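Local atomic coordinates of erythromycin dehydratase (PDB entry 3EL6), a protein that probably catalyses loss of water from a beta-hydroxyacyl chain carried on the acyl carrier protein, as a dehydratase domain of the erythromycin polyketide synthase. Residues D180-Y183 and D184-E188. Residues are numbered along the deposited sequence; the frame is centred on the assembly and turned at random.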
loop_
_atom_site.group_PDB
_atom_site.type_symbol
_atom_site.label_atom_id
_atom_site.label_comp_id
_atom_site.label_asym_id
_atom_site.label_seq_id
_atom_site.Cartn_x
_atom_site.Cartn_y
_atom_site.Cartn_z
ATOM N N ASP A 180 -1.562 44.590 16.229
ATOM C CA ASP A 180 -2.313 45.371 15.240
ATOM C C ASP A 180 -1.801 45.311 13.801
ATOM O O ASP A 180 -2.571 45.016 12.865
ATOM C CB ASP A 180 -2.527 46.799 15.757
ATOM C CG ASP A 180 -2.867 46.797 17.229
ATOM O OD1 ASP A 180 -1.955 46.970 18.092
ATOM O OD2 ASP A 180 -4.054 46.515 17.529
ATOM N N ASP A 181 -0.537 45.575 13.567
ATOM C CA ASP A 181 -0.125 45.471 12.168
ATOM C C ASP A 181 0.712 44.213 11.932
ATOM O O ASP A 181 1.565 44.175 11.046
ATOM C CB ASP A 181 0.657 46.705 11.741
ATOM C CG ASP A 181 1.740 47.052 12.731
ATOM O OD1 ASP A 181 2.543 46.122 13.060
ATOM O OD2 ASP A 181 1.762 48.239 13.191
ATOM N N HIS A 182 0.483 43.198 12.754
ATOM C CA HIS A 182 1.268 41.957 12.616
ATOM C C HIS A 182 1.131 41.387 11.202
ATOM O O HIS A 182 2.130 41.137 10.549
ATOM C CB HIS A 182 0.829 40.917 13.667
ATOM C CG HIS A 182 1.530 39.598 13.516
ATOM N ND1 HIS A 182 2.834 39.403 13.906
ATOM C CD2 HIS A 182 1.132 38.435 12.941
ATOM C CE1 HIS A 182 3.203 38.157 13.623
ATOM N NE2 HIS A 182 2.183 37.549 13.036
ATOM N N TYR A 183 -0.105 41.188 10.735
ATOM C CA TYR A 183 -0.345 40.518 9.440
ATOM C C TYR A 183 -0.051 41.453 8.268
ATOM O O TYR A 183 0.398 41.017 7.194
ATOM C CB TYR A 183 -1.759 39.906 9.373
ATOM C CG TYR A 183 -1.871 38.674 10.265
ATOM C CD1 TYR A 183 -1.206 37.483 9.918
ATOM C CD2 TYR A 183 -2.562 38.725 11.485
ATOM C CE1 TYR A 183 -1.250 36.356 10.762
ATOM C CE2 TYR A 183 -2.615 37.596 12.344
ATOM C CZ TYR A 183 -1.957 36.421 11.952
ATOM O OH TYR A 183 -2.013 35.346 12.773
ATOM N N ASP A 184 -0.271 42.755 8.500
ATOM C CA ASP A 184 0.109 43.788 7.519
ATOM C C ASP A 184 1.606 43.762 7.296
ATOM O O ASP A 184 2.073 43.694 6.163
ATOM C CB ASP A 184 -0.318 45.183 7.983
ATOM C CG ASP A 184 -1.829 45.361 8.010
ATOM O OD1 ASP A 184 -2.515 44.748 7.165
ATOM O OD2 ASP A 184 -2.341 46.131 8.886
ATOM N N GLY A 185 2.362 43.818 8.384
ATOM C CA GLY A 185 3.810 43.689 8.325
ATOM C C GLY A 185 4.237 42.455 7.535
ATOM O O GLY A 185 5.097 42.530 6.635
ATOM N N LEU A 186 3.668 41.299 7.879
ATOM C CA LEU A 186 4.045 40.082 7.177
ATOM C C LEU A 186 3.737 40.162 5.681
ATOM O O LEU A 186 4.570 39.759 4.841
ATOM C CB LEU A 186 3.388 38.860 7.819
ATOM C CG LEU A 186 4.096 38.392 9.086
ATOM C CD1 LEU A 186 3.306 37.267 9.699
ATOM C CD2 LEU A 186 5.471 37.910 8.738
ATOM N N ALA A 187 2.544 40.650 5.344
ATOM C CA ALA A 187 2.155 40.801 3.952
ATOM C C ALA A 187 3.197 41.623 3.175
ATOM O O ALA A 187 3.614 41.227 2.083
ATOM C CB ALA A 187 0.769 41.399 3.824
ATOM N N GLU A 188 3.659 42.729 3.751
ATOM C CA GLU A 188 4.720 43.545 3.119
ATOM C C GLU A 188 5.888 42.681 2.703
ATOM O O GLU A 188 6.450 42.845 1.613
ATOM C CB GLU A 188 5.238 44.621 4.088
ATOM C CG GLU A 188 4.220 45.716 4.430
ATOM C CD GLU A 188 4.633 46.550 5.652
ATOM O OE1 GLU A 188 5.651 46.210 6.316
ATOM O OE2 GLU A 188 3.937 47.547 5.951
HETATM O O HOH W 1 -2.671 43.532 10.676
#
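Asp184 meets Asp181 at the start of helix 182-188, its CB lying 3.7 Å from Asp181 O and 4.2 Å from Asp181 CB. Its backbone N has no i to i-4 bond within the helix; a water sits between Asp184 N, weakly bonded at 3.3 Å, and Asp180 O, 2.6 Å away, linking them. Asp181 occupies the N-cap position, but its side chain makes no capping bond. The helix dipole would probably favour the Asp181 and Asp184 carboxylates, though their mutual repulsion would probably offset part of the gain. Gly185 opens the regular pattern, its N reaching Asp181 O at 2.8 Å and 165°. This short surface helix belongs to the second half of the double hotdog fold. Leu186 N makes the next such bond, to His182 O, and the two side chains run alongside each other, Leu186 CD1 approaching the imidazole obliquely, 3.5 Å from His182 NE2. With CG anti to the backbone N (chi1 176°), the His182 ring swings off the N-terminal end, and the leucine reaches back toward it. His182 CD2 lies over the centre of one Tyr183 ring face, while Tyr183 CD2 sits at the imidazole edge, in its plane. Leu186 and Tyr183 both touch Tyr193 of strand 191-193, and the Tyr183 hydroxyl is hydrogen-bonded to Gln235 and Leu200 N. Ala187 N bonds to Tyr183 O at 2.9 Å; Ala187 CB lies 3.4 Å from Tyr183 O.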